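Local coordinates for protein aclacinomycin oxidoreductase (AknOx) (Streptomyces galilaeus, PDB 2IPI) that oxidises the terminal sugar of aclacinomycin antibiotics in two successive oxygen-dependent steps, using an FAD cofactor attached to the protein by two covalent bonds, at residues V58-H63 with A102-S107; W140-P145 with L241-T246; L249-T254 with V337-E342; T413-S418 with R461-F466. One frame throughout, in Å; residues are numbered along the deposited sequence.

In the fold
Contacts 1 and 3 are sheet pairings at far ends of the molecule, their centres about 42 Å apart; contacts 2 and 4 join loops. Contact 1 belongs to the small mixed sheet of the FAD-binding domain, where the side chain of Met106 is about 5 Å from the bound FAD. Contact 2 ties a loop of that domain to the segment 241-246, which leads almost directly into strand 248-256, paired in contact 3 with the outermost strand 336-342. Contact 4 lies nearest the middle of the chain, on the opposite side of its centre from contact 1; it contains Phe466 of the FAD pocket, and the side chain of Thr465 is about 4 Å from that of the catalytic Tyr469.

Contact 1: V58-H63 with A102-S107; sequences VVYVVH and AVIDMS
Val59 and Val103 face each other on adjacent parallel strands, and their methyls mesh like teeth. CG1 of Val103 is the bump: it fits into the fork of Val59, with CG2 of Val59 only 3.3 Å away and CG1 of Val59 almost as near, a tight fit. In return, CG1 of Val59, anti to its own backbone N (chi1 -164°), lies tightly against Val103 O. Farther along this face sits CB of Asp105, whose OD2 reaches forward along the chain to accept from Ser107 N (an Asx turn) and Ser107 OG, while the other oxygen, OD1, makes a salt bridge to Arg46.

On the other face Ile104 CG2 rests obliquely against the Tyr60 ring, and helix 65-78 packs over both residues. Where the strands end, Met106 bends at chi2 and chi3, pressing CE on Val62 CG2 at 3.3 Å, a tight contact. Backbone bonds alternate between the strands, Tyr60 N to Val103 O being 2.9 Å; beyond them a water bridges Val62 O and Asp105 O. Strand 58-61, helix 65-78 and strand 82-85 form a beta-alpha-beta crossover of the PCMH-type FAD-binding domain, with strand 102-105 inserted between its two parallel strands.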
loop_
_atom_site.group_PDB
_atom_site.type_symbol
_atom_site.label_atom_id
_atom_site.label_comp_id
_atom_site.label_asym_id
_atom_site.label_seq_id
_atom_site.Cartn_x
_atom_site.Cartn_y
_atom_site.Cartn_z
ATOM N N VAL A 58 -27.237 -3.978 -5.942
ATOM C CA VAL A 58 -27.352 -4.349 -4.531
ATOM C C VAL A 58 -26.029 -4.239 -3.802
ATOM O O VAL A 58 -24.966 -4.415 -4.406
ATOM C CB VAL A 58 -27.879 -5.799 -4.400
ATOM C CG1 VAL A 58 -26.839 -6.815 -4.847
ATOM C CG2 VAL A 58 -28.296 -6.090 -2.961
ATOM N N VAL A 59 -26.062 -3.959 -2.498
ATOM C CA VAL A 59 -24.894 -4.131 -1.656
ATOM C C VAL A 59 -25.202 -5.096 -0.496
ATOM O O VAL A 59 -26.159 -4.889 0.244
ATOM C CB VAL A 59 -24.368 -2.812 -1.045
ATOM C CG1 VAL A 59 -22.953 -3.054 -0.532
ATOM C CG2 VAL A 59 -24.433 -1.673 -2.040
ATOM N N TYR A 60 -24.417 -6.148 -0.315
ATOM C CA TYR A 60 -24.633 -7.109 0.761
ATOM C C TYR A 60 -23.718 -6.760 1.939
ATOM O O TYR A 60 -22.501 -6.704 1.770
ATOM C CB TYR A 60 -24.328 -8.562 0.406
ATOM C CG TYR A 60 -25.267 -9.199 -0.589
ATOM C CD1 TYR A 60 -26.494 -9.729 -0.229
ATOM C CD2 TYR A 60 -24.881 -9.255 -1.929
ATOM C CE1 TYR A 60 -27.335 -10.307 -1.170
ATOM C CE2 TYR A 60 -25.719 -9.831 -2.861
ATOM C CZ TYR A 60 -26.934 -10.355 -2.484
ATOM O OH TYR A 60 -27.710 -10.912 -3.482
ATOM N N VAL A 61 -24.353 -6.553 3.085
ATOM C CA VAL A 61 -23.562 -6.260 4.286
ATOM C C VAL A 61 -23.448 -7.515 5.149
ATOM O O VAL A 61 -24.421 -7.829 5.853
ATOM C CB VAL A 61 -24.168 -5.060 5.027
ATOM C CG1 VAL A 61 -23.339 -4.722 6.248
ATOM C CG2 VAL A 61 -24.222 -3.866 4.077
ATOM N N VAL A 62 -22.295 -8.149 5.044
ATOM C CA VAL A 62 -21.920 -9.423 5.628
ATOM C C VAL A 62 -21.366 -9.318 7.061
ATOM O O VAL A 62 -20.738 -8.317 7.449
ATOM C CB VAL A 62 -20.839 -10.154 4.799
ATOM C CG1 VAL A 62 -21.380 -10.656 3.468
ATOM C CG2 VAL A 62 -19.630 -9.264 4.561
ATOM N N HIS A 63 -21.592 -10.382 7.822
ATOM C CA HIS A 63 -21.176 -10.477 9.226
ATOM C C HIS A 63 -20.462 -11.793 9.489
ATOM O O HIS A 63 -19.844 -11.987 10.549
ATOM C CB HIS A 63 -22.381 -10.338 10.154
ATOM C CG HIS A 63 -23.246 -9.156 9.833
ATOM N ND1 HIS A 63 -24.274 -9.174 8.907
ATOM C CD2 HIS A 63 -23.218 -7.900 10.326
ATOM C CE1 HIS A 63 -24.841 -7.989 8.835
ATOM N NE2 HIS A 63 -24.227 -7.190 9.694
ATOM N N ALA A 102 -22.872 -6.220 -7.989
ATOM C CA ALA A 102 -22.893 -6.718 -6.626
ATOM C C ALA A 102 -21.735 -6.211 -5.784
ATOM O O ALA A 102 -20.557 -6.452 -6.112
ATOM C CB ALA A 102 -22.865 -8.241 -6.728
ATOM N N VAL A 103 -21.993 -5.544 -4.655
ATOM C CA VAL A 103 -20.837 -5.156 -3.829
ATOM C C VAL A 103 -20.954 -5.746 -2.432
ATOM O O VAL A 103 -21.931 -5.548 -1.705
ATOM C CB VAL A 103 -20.681 -3.623 -3.741
ATOM C CG1 VAL A 103 -22.041 -2.975 -3.886
ATOM C CG2 VAL A 103 -20.010 -3.178 -2.451
ATOM N N ILE A 104 -19.953 -6.518 -2.061
ATOM C CA ILE A 104 -19.992 -7.119 -0.717
ATOM C C ILE A 104 -19.077 -6.299 0.187
ATOM O O ILE A 104 -17.874 -6.225 -0.052
ATOM C CB ILE A 104 -19.598 -8.597 -0.738
ATOM C CG1 ILE A 104 -18.185 -8.914 -1.206
ATOM C CG2 ILE A 104 -20.584 -9.383 -1.620
ATOM C CD1 ILE A 104 -18.153 -9.199 -2.695
ATOM N N ASP A 105 -19.695 -5.692 1.174
ATOM C CA ASP A 105 -19.085 -4.780 2.124
ATOM C C ASP A 105 -18.832 -5.469 3.468
ATOM O O ASP A 105 -19.756 -5.996 4.096
ATOM C CB ASP A 105 -19.982 -3.565 2.361
ATOM C CG ASP A 105 -19.208 -2.446 3.053
ATOM O OD1 ASP A 105 -19.261 -1.309 2.557
ATOM O OD2 ASP A 105 -18.543 -2.699 4.074
ATOM N N MET A 106 -17.568 -5.484 3.857
ATOM C CA MET A 106 -17.097 -6.278 4.986
ATOM C C MET A 106 -16.876 -5.426 6.234
ATOM O O MET A 106 -16.320 -5.925 7.206
ATOM C CB MET A 106 -15.781 -6.975 4.625
ATOM C CG MET A 106 -15.720 -7.394 3.153
ATOM S SD MET A 106 -16.060 -9.158 2.986
ATOM C CE MET A 106 -17.556 -9.128 2.016
ATOM N N SER A 107 -17.281 -4.179 6.161
ATOM C CA SER A 107 -16.950 -3.177 7.177
ATOM C C SER A 107 -17.543 -3.487 8.543
ATOM O O SER A 107 -17.100 -2.911 9.543
ATOM C CB SER A 107 -17.438 -1.810 6.695
ATOM O OG SER A 107 -18.858 -1.792 6.641
HETATM O O HOH W 1 -19.975 -5.941 6.673
#

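Contact 2: W140-P145 with L241-T246; sequences WGVTIP and LPKAPT
Gly141 to Ile144 and Leu241 to Ala244 pass each other with their directions 112° apart, and a single backbone bridge holds them where Val142 meets Lys243, CA to CA 4.0 Å. The bridge rests on Ala244 N, which gives to Gly141 O at 3.0 Å, the donor tilted 34° from the carbonyl plane; a second bond, from Thr143 N to Pro242 O, is less certain because the position of that oxygen is less sure. Gly141, with positive phi, is where the chain leaves helix 129-140, and this turn presents its carbonyl to the other loop.

Val142 meets the other loop with both of its methyls. CG1, anti to the backbone N (chi1 177°), lies 3.3 Å from Leu241 CB. The other branch, CG2, meets Lys243 CD at 3.5 Å, the two side chains crossing at a slant. Lys243 runs over the crossing with its aliphatic part: CG passes close to Gly141 O before the bent chain carries the amine onward. Beyond the bridge, Thr143 OG1 comes up against the methyl of Ala244, CB, at 3.5 Å, while Thr143 O lies beside Pro242 CD. Ile144 CG2 and Leu241 CD1 complete the apolar contact more loosely, at 4.3 Å.

Trp344 touches both Thr143 and Ala244, and Arg169 takes up Lys243 O. This is an isolated beta-bridge between irregular loops: it fastens the chain leaving helix 129-140 of the FAD-binding domain to the linker into strand 248-256.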
loop_
_atom_site.group_PDB
_atom_site.type_symbol
_atom_site.label_atom_id
_atom_site.label_comp_id
_atom_site.label_asym_id
_atom_site.label_seq_id
_atom_site.Cartn_x
_atom_site.Cartn_y
_atom_site.Cartn_z
ATOM N N TRP A 140 -1.079 -6.993 24.089
ATOM C CA TRP A 140 0.150 -7.773 24.056
ATOM C C TRP A 140 1.400 -6.935 23.841
ATOM O O TRP A 140 2.510 -7.468 23.925
ATOM C CB TRP A 140 0.077 -8.854 22.943
ATOM C CG TRP A 140 -1.121 -9.739 23.052
ATOM C CD1 TRP A 140 -1.254 -10.816 23.898
ATOM C CD2 TRP A 140 -2.348 -9.652 22.320
ATOM N NE1 TRP A 140 -2.494 -11.395 23.726
ATOM C CE2 TRP A 140 -3.184 -10.705 22.766
ATOM C CE3 TRP A 140 -2.849 -8.806 21.328
ATOM C CZ2 TRP A 140 -4.462 -10.916 22.256
ATOM C CZ3 TRP A 140 -4.119 -9.015 20.824
ATOM C CH2 TRP A 140 -4.925 -10.069 21.287
ATOM N N GLY A 141 1.327 -5.648 23.527
ATOM C CA GLY A 141 2.538 -4.853 23.339
ATOM C C GLY A 141 3.248 -5.075 22.033
ATOM O O GLY A 141 4.444 -4.881 21.792
ATOM N N VAL A 142 2.488 -5.542 21.046
ATOM C CA VAL A 142 3.099 -5.985 19.791
ATOM C C VAL A 142 2.507 -5.216 18.619
ATOM O O VAL A 142 1.640 -4.371 18.866
ATOM C CB VAL A 142 2.853 -7.496 19.767
ATOM C CG1 VAL A 142 3.326 -8.173 18.530
ATOM C CG2 VAL A 142 3.567 -8.173 20.952
ATOM N N THR A 143 2.923 -5.453 17.374
ATOM C CA THR A 143 2.325 -4.871 16.177
ATOM C C THR A 143 2.647 -5.673 14.914
ATOM O O THR A 143 3.340 -6.676 14.981
ATOM C CB THR A 143 2.829 -3.435 15.931
ATOM O OG1 THR A 143 3.088 -2.777 17.177
ATOM C CG2 THR A 143 1.765 -2.617 15.230
ATOM N N ILE A 144 2.183 -5.179 13.769
ATOM C CA ILE A 144 2.584 -5.618 12.447
ATOM C C ILE A 144 3.132 -4.438 11.642
ATOM O O ILE A 144 2.665 -3.303 11.812
ATOM C CB ILE A 144 1.420 -6.269 11.682
ATOM C CG1 ILE A 144 0.106 -5.490 11.651
ATOM C CG2 ILE A 144 1.207 -7.691 12.200
ATOM C CD1 ILE A 144 -0.942 -6.124 10.754
ATOM N N PRO A 145 4.125 -4.658 10.784
ATOM C CA PRO A 145 4.646 -3.567 9.939
ATOM C C PRO A 145 3.739 -3.200 8.768
ATOM O O PRO A 145 4.086 -3.404 7.602
ATOM C CB PRO A 145 5.963 -4.146 9.404
ATOM C CG PRO A 145 5.793 -5.622 9.471
ATOM C CD PRO A 145 4.844 -5.922 10.581
ATOM N N LEU A 241 4.858 -11.808 17.615
ATOM C CA LEU A 241 4.967 -10.818 16.533
ATOM C C LEU A 241 5.857 -9.681 17.056
ATOM O O LEU A 241 6.036 -9.602 18.282
ATOM C CB LEU A 241 3.635 -10.282 16.053
ATOM C CG LEU A 241 2.523 -11.106 15.447
ATOM C CD1 LEU A 241 1.177 -10.419 15.578
ATOM C CD2 LEU A 241 2.875 -11.291 13.978
ATOM N N PRO A 242 6.398 -8.815 16.217
ATOM C CA PRO A 242 7.291 -7.751 16.702
ATOM C C PRO A 242 6.618 -6.865 17.738
ATOM O O PRO A 242 5.431 -6.541 17.684
ATOM C CB PRO A 242 7.610 -6.958 15.430
ATOM C CG PRO A 242 7.519 -8.024 14.365
ATOM C CD PRO A 242 6.223 -8.725 14.742
ATOM N N LYS A 243 7.447 -6.450 18.705
ATOM C CA LYS A 243 7.031 -5.553 19.756
ATOM C C LYS A 243 7.065 -4.092 19.329
ATOM O O LYS A 243 8.006 -3.678 18.662
ATOM C CB LYS A 243 7.943 -5.697 20.986
ATOM C CG LYS A 243 7.144 -6.076 22.229
ATOM C CD LYS A 243 6.822 -7.565 22.187
ATOM C CE LYS A 243 7.756 -8.334 23.119
ATOM N NZ LYS A 243 7.114 -8.498 24.459
ATOM N N ALA A 244 6.053 -3.333 19.731
ATOM C CA ALA A 244 5.993 -1.917 19.406
ATOM C C ALA A 244 7.215 -1.185 19.957
ATOM O O ALA A 244 7.781 -1.609 20.962
ATOM C CB ALA A 244 4.710 -1.272 19.921
ATOM N N PRO A 245 7.630 -0.112 19.287
ATOM C CA PRO A 245 8.717 0.737 19.783
ATOM C C PRO A 245 8.373 1.338 21.137
ATOM O O PRO A 245 7.203 1.490 21.467
ATOM C CB PRO A 245 8.805 1.871 18.752
ATOM C CG PRO A 245 8.320 1.190 17.510
ATOM C CD PRO A 245 7.138 0.364 17.989
ATOM N N THR A 246 9.409 1.682 21.884
ATOM C CA THR A 246 9.251 2.338 23.186
ATOM C C THR A 246 8.461 3.631 23.054
ATOM O O THR A 246 7.578 3.987 23.828
ATOM C CB THR A 246 10.628 2.648 23.805
ATOM O OG1 THR A 246 11.355 1.449 24.025
ATOM C CG2 THR A 246 10.406 3.319 25.161
#

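Contact 3: L249-T254 with V337-E342; sequences LRHIVT and VQRSTE
Arg339 runs its side chain across the imidazole of His251 on the neighbouring antiparallel strand. Its CB lies 3.9 Å from Arg250 O and not much farther from His251 CD2. CG then lies over one ring face, displaced toward the rim, 4.0 Å from the ring centroid and 18° off its normal: a CH-pi contact. The chain continues extended to NE, which passes 3.8 Å from His251 CE1; the guanidinium plane stands 68° from the ring, with Val337 CG1 over the centre of one of its faces. Glu317 on helix 316-327 takes a hydrogen bond from His251 NE2 and a long, weak ion pair from Arg339 NE, and the arginine also touches Asn321 of that helix. Leu249 CD1 lies in plane at the ring edge.

On the other face of the sheet Ile252 and Gln338 run alongside each other in one direction. Ile252 CG2, wedged between its own backbone N and carbonyl carbon, presses on Gln338 CB at 3.3 Å. The glutamine bends at chi2, bringing NE2 to 3.5 Å from Ile252 CD1.

Arg250 with Ser340 and Ile252 with Gln338 are the hydrogen-bonded pairs, Arg250 N to Ser340 O being short at 2.7 Å. Strand 336-342 is thus laid along 248-256 as an outermost strand of the seven-stranded antiparallel sheet of the substrate-binding domain, with helix 316-327 packed on the His251 face.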
loop_
_atom_site.group_PDB
_atom_site.type_symbol
_atom_site.label_atom_id
_atom_site.label_comp_id
_atom_site.label_asym_id
_atom_site.label_seq_id
_atom_site.Cartn_x
_atom_site.Cartn_y
_atom_site.Cartn_z
ATOM N N LEU A 249 10.256 9.118 18.152
ATOM C CA LEU A 249 10.939 10.409 18.030
ATOM C C LEU A 249 10.803 10.931 16.594
ATOM O O LEU A 249 11.163 10.229 15.653
ATOM C CB LEU A 249 12.410 10.298 18.411
ATOM C CG LEU A 249 13.334 11.444 17.995
ATOM C CD1 LEU A 249 12.799 12.800 18.426
ATOM C CD2 LEU A 249 14.736 11.239 18.566
ATOM N N ARG A 250 10.299 12.151 16.440
ATOM C CA ARG A 250 10.084 12.716 15.118
ATOM C C ARG A 250 10.822 14.030 14.879
ATOM O O ARG A 250 10.857 14.925 15.732
ATOM C CB ARG A 250 8.578 12.952 14.905
ATOM C CG ARG A 250 8.199 13.052 13.434
ATOM C CD ARG A 250 6.712 13.362 13.288
ATOM N NE ARG A 250 5.880 12.311 13.875
ATOM C CZ ARG A 250 5.511 11.203 13.241
ATOM N NH1 ARG A 250 5.882 10.959 11.990
ATOM N NH2 ARG A 250 4.750 10.312 13.873
ATOM N N HIS A 251 11.417 14.152 13.690
ATOM C CA HIS A 251 11.915 15.419 13.183
ATOM C C HIS A 251 11.188 15.727 11.867
ATOM O O HIS A 251 11.234 14.915 10.942
ATOM C CB HIS A 251 13.407 15.467 12.866
ATOM C CG HIS A 251 14.345 15.185 13.992
ATOM N ND1 HIS A 251 15.701 15.369 13.896
ATOM C CD2 HIS A 251 14.118 14.723 15.239
ATOM C CE1 HIS A 251 16.276 15.025 15.041
ATOM N NE2 HIS A 251 15.327 14.635 15.880
ATOM N N ILE A 252 10.533 16.874 11.793
ATOM C CA ILE A 252 10.068 17.415 10.521
ATOM C C ILE A 252 10.982 18.573 10.114
ATOM O O ILE A 252 11.081 19.566 10.838
ATOM C CB ILE A 252 8.599 17.863 10.573
ATOM C CG1 ILE A 252 8.183 18.734 9.387
ATOM C CG2 ILE A 252 8.278 18.547 11.893
ATOM C CD1 ILE A 252 7.292 19.909 9.716
ATOM N N VAL A 253 11.640 18.380 8.989
ATOM C CA VAL A 253 12.586 19.273 8.350
ATOM C C VAL A 253 11.926 19.921 7.135
ATOM O O VAL A 253 11.448 19.215 6.240
ATOM C CB VAL A 253 13.835 18.489 7.904
ATOM C CG1 VAL A 253 14.957 19.408 7.442
ATOM C CG2 VAL A 253 14.330 17.592 9.033
ATOM N N THR A 254 11.872 21.248 7.066
ATOM C CA THR A 254 11.199 21.915 5.957
ATOM C C THR A 254 12.080 22.962 5.284
ATOM O O THR A 254 12.798 23.715 5.955
ATOM C CB THR A 254 9.908 22.613 6.427
ATOM O OG1 THR A 254 8.776 21.771 6.177
ATOM C CG2 THR A 254 9.701 23.891 5.626
ATOM N N VAL A 337 13.684 22.743 11.694
ATOM C CA VAL A 337 13.594 21.420 12.301
ATOM C C VAL A 337 12.617 21.432 13.465
ATOM O O VAL A 337 12.809 22.184 14.418
ATOM C CB VAL A 337 14.949 20.902 12.820
ATOM C CG1 VAL A 337 14.809 19.421 13.171
ATOM C CG2 VAL A 337 16.058 21.134 11.813
ATOM N N GLN A 338 11.579 20.612 13.396
ATOM C CA GLN A 338 10.680 20.432 14.530
ATOM C C GLN A 338 10.842 19.017 15.072
ATOM O O GLN A 338 10.782 18.043 14.333
ATOM C CB GLN A 338 9.234 20.759 14.139
ATOM C CG GLN A 338 9.094 22.258 13.895
ATOM C CD GLN A 338 8.253 22.643 12.695
ATOM O OE1 GLN A 338 7.089 23.034 12.817
ATOM N NE2 GLN A 338 8.817 22.546 11.500
ATOM N N ARG A 339 11.085 18.951 16.379
ATOM C CA ARG A 339 11.348 17.683 17.046
ATOM C C ARG A 339 10.267 17.381 18.079
ATOM O O ARG A 339 9.643 18.265 18.663
ATOM C CB ARG A 339 12.719 17.679 17.711
ATOM C CG ARG A 339 13.866 18.140 16.807
ATOM C CD ARG A 339 15.069 18.455 17.686
ATOM N NE ARG A 339 16.328 18.305 16.972
ATOM C CZ ARG A 339 16.983 19.316 16.419
ATOM N NH1 ARG A 339 16.487 20.544 16.499
ATOM N NH2 ARG A 339 18.131 19.085 15.792
ATOM N N SER A 340 10.027 16.093 18.304
ATOM C CA SER A 340 9.031 15.702 19.298
ATOM C C SER A 340 9.158 14.215 19.615
ATOM O O SER A 340 9.497 13.428 18.727
ATOM C CB SER A 340 7.616 16.037 18.829
ATOM O OG SER A 340 7.418 15.672 17.474
ATOM N N THR A 341 8.889 13.875 20.874
ATOM C CA THR A 341 8.864 12.464 21.260
ATOM C C THR A 341 7.489 12.151 21.866
ATOM O O THR A 341 7.096 12.743 22.874
ATOM C CB THR A 341 9.960 12.055 22.243
ATOM O OG1 THR A 341 9.653 10.759 22.793
ATOM C CG2 THR A 341 10.005 13.003 23.434
ATOM N N GLU A 342 6.792 11.228 21.207
ATOM C CA GLU A 342 5.441 10.874 21.586
ATOM C C GLU A 342 5.276 9.373 21.794
ATOM O O GLU A 342 6.080 8.586 21.324
ATOM C CB GLU A 342 4.489 11.398 20.493
ATOM C CG GLU A 342 4.226 12.888 20.634
ATOM C CD GLU A 342 2.979 13.258 21.404
ATOM O OE1 GLU A 342 2.770 12.878 22.574
ATOM O OE2 GLU A 342 2.144 14.006 20.844
HETATM O O HOH W 2 10.669 22.303 9.856
#

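Contact 4: T413-S418 with R461-F466; sequences TAQRDS and RTEGTF
The carboxylate of Glu463 and the side-chain amide of Gln415 stand nearly at right angles, their planes 78° apart, as the two side chains pass antiparallel. The buried carboxylate holds loop 413-418 just after an inverse gamma turn centred on Gln415, beside the outermost strand 360-368 of the large antiparallel sheet. OE2 points at the backbone after this turn, at Asp417 and Ser418. Asp417 N comes to it on the syn side, 29° out of the carboxylate plane, at 3.0 Å, while Ser418 OG occupies the anti lone pair. Gln415 lays its aliphatic part along the glutamate: CB is 3.7 Å from OE2, CG meets Glu463 CB at 3.7 Å, and the closest approach is Gln415 CG to Glu463 O, 3.1 Å.

With OG anti to the carbonyl carbon (chi1 -68°), the hydroxyl of Ser418 is set facing OE2. The second carboxylate oxygen, OE1, has a salt bridge to Lys492; together with the two donors on OE2, that positive partner would be expected to favour the ionised form. Arg416 turns away to Asp175, and Asp417 pairs with Arg369.

Tyr367 of strand 360-368 touches Gln415, Ser418 and Glu463. Past Gly464 the chain reaches Phe466, which touches the FAD and packs edge-to-face with catalytic Tyr469. Across the contact, the shortest hydrogen bond is Ser418 OG to Glu463 OE2, at 2.9 Å.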
loop_
_atom_site.group_PDB
_atom_site.type_symbol
_atom_site.label_atom_id
_atom_site.label_comp_id
_atom_site.label_asym_id
_atom_site.label_seq_id
_atom_site.Cartn_x
_atom_site.Cartn_y
_atom_site.Cartn_z
ATOM N N THR A 413 5.262 -10.825 -3.193
ATOM C CA THR A 413 5.874 -9.508 -3.267
ATOM C C THR A 413 7.333 -9.688 -3.710
ATOM O O THR A 413 8.204 -10.055 -2.909
ATOM C CB THR A 413 5.868 -8.693 -1.969
ATOM O OG1 THR A 413 6.784 -9.236 -1.027
ATOM C CG2 THR A 413 4.501 -8.748 -1.334
ATOM N N ALA A 414 7.513 -9.438 -5.001
ATOM C CA ALA A 414 8.786 -9.724 -5.647
ATOM C C ALA A 414 9.852 -8.684 -5.344
ATOM O O ALA A 414 11.028 -9.013 -5.199
ATOM C CB ALA A 414 8.582 -9.818 -7.156
ATOM N N GLN A 415 9.455 -7.428 -5.252
ATOM C CA GLN A 415 10.436 -6.346 -5.162
ATOM C C GLN A 415 11.250 -6.421 -3.885
ATOM O O GLN A 415 10.922 -5.819 -2.876
ATOM C CB GLN A 415 9.698 -5.008 -5.279
ATOM C CG GLN A 415 9.152 -4.751 -6.675
ATOM C CD GLN A 415 7.735 -5.240 -6.883
ATOM O OE1 GLN A 415 7.159 -5.083 -7.972
ATOM N NE2 GLN A 415 7.129 -5.831 -5.850
ATOM N N ARG A 416 12.348 -7.181 -3.910
ATOM C CA ARG A 416 13.137 -7.336 -2.688
ATOM C C ARG A 416 14.548 -6.793 -2.824
ATOM O O ARG A 416 15.467 -7.321 -2.202
ATOM C CB ARG A 416 13.145 -8.817 -2.265
ATOM C CG ARG A 416 11.736 -9.334 -2.003
ATOM C CD ARG A 416 11.089 -8.734 -0.757
ATOM N NE ARG A 416 9.875 -9.483 -0.420
ATOM C CZ ARG A 416 9.395 -9.624 0.815
ATOM N NH1 ARG A 416 10.024 -9.065 1.834
ATOM N NH2 ARG A 416 8.282 -10.331 1.008
ATOM N N ASP A 417 14.766 -5.732 -3.603
ATOM C CA ASP A 417 16.134 -5.165 -3.631
ATOM C C ASP A 417 16.037 -3.709 -4.101
ATOM O O ASP A 417 16.771 -3.296 -4.993
ATOM C CB ASP A 417 17.076 -5.988 -4.485
ATOM C CG ASP A 417 18.514 -5.531 -4.564
ATOM O OD1 ASP A 417 19.059 -5.417 -5.685
ATOM O OD2 ASP A 417 19.166 -5.256 -3.533
ATOM N N SER A 418 15.116 -2.995 -3.459
ATOM C CA SER A 418 14.914 -1.572 -3.672
ATOM C C SER A 418 15.298 -0.784 -2.417
ATOM O O SER A 418 15.224 -1.301 -1.299
ATOM C CB SER A 418 13.478 -1.263 -4.086
ATOM O OG SER A 418 13.216 -1.789 -5.384
ATOM N N ARG A 461 17.995 -0.245 -12.434
ATOM C CA ARG A 461 17.684 1.006 -11.769
ATOM C C ARG A 461 16.363 1.016 -11.013
ATOM O O ARG A 461 16.283 1.755 -10.031
ATOM C CB ARG A 461 17.676 2.164 -12.790
ATOM C CG ARG A 461 19.112 2.540 -13.187
ATOM C CD ARG A 461 19.166 4.012 -13.581
ATOM N NE ARG A 461 19.545 4.889 -12.482
ATOM C CZ ARG A 461 20.750 5.079 -11.972
ATOM N NH1 ARG A 461 21.792 4.428 -12.460
ATOM N NH2 ARG A 461 20.881 5.936 -10.955
ATOM N N THR A 462 15.376 0.245 -11.444
ATOM C CA THR A 462 14.092 0.174 -10.769
ATOM C C THR A 462 13.623 -1.284 -10.642
ATOM O O THR A 462 14.276 -2.175 -11.163
ATOM C CB THR A 462 12.964 0.966 -11.451
ATOM O OG1 THR A 462 12.245 0.144 -12.385
ATOM C CG2 THR A 462 13.521 2.146 -12.234
ATOM N N GLU A 463 12.510 -1.493 -9.960
ATOM C CA GLU A 463 11.894 -2.809 -9.797
ATOM C C GLU A 463 10.393 -2.734 -10.045
ATOM O O GLU A 463 9.583 -3.442 -9.438
ATOM C CB GLU A 463 12.163 -3.339 -8.387
ATOM C CG GLU A 463 13.384 -4.211 -8.285
ATOM C CD GLU A 463 13.451 -5.110 -7.073
ATOM O OE1 GLU A 463 13.632 -6.331 -7.283
ATOM O OE2 GLU A 463 13.316 -4.615 -5.940
ATOM N N GLY A 464 10.000 -1.835 -10.949
ATOM C CA GLY A 464 8.602 -1.743 -11.340
ATOM C C GLY A 464 7.795 -0.877 -10.407
ATOM O O GLY A 464 8.262 0.103 -9.818
ATOM N N THR A 465 6.514 -1.241 -10.246
ATOM C CA THR A 465 5.716 -0.454 -9.282
ATOM C C THR A 465 4.942 -1.397 -8.369
ATOM O O THR A 465 5.182 -2.603 -8.472
ATOM C CB THR A 465 4.872 0.595 -10.011
ATOM O OG1 THR A 465 4.053 1.282 -9.056
ATOM C CG2 THR A 465 3.949 -0.006 -11.050
ATOM N N PHE A 466 4.099 -0.901 -7.489
ATOM C CA PHE A 466 3.466 -1.582 -6.360
ATOM C C PHE A 466 2.002 -1.883 -6.592
ATOM O O PHE A 466 1.271 -0.954 -6.936
ATOM C CB PHE A 466 3.612 -0.647 -5.154
ATOM C CG PHE A 466 3.058 -1.088 -3.822
ATOM C CD1 PHE A 466 3.203 -2.391 -3.378
ATOM C CD2 PHE A 466 2.385 -0.186 -3.020
ATOM C CE1 PHE A 466 2.692 -2.777 -2.153
ATOM C CE2 PHE A 466 1.875 -0.555 -1.789
ATOM C CZ PHE A 466 2.035 -1.854 -1.352
#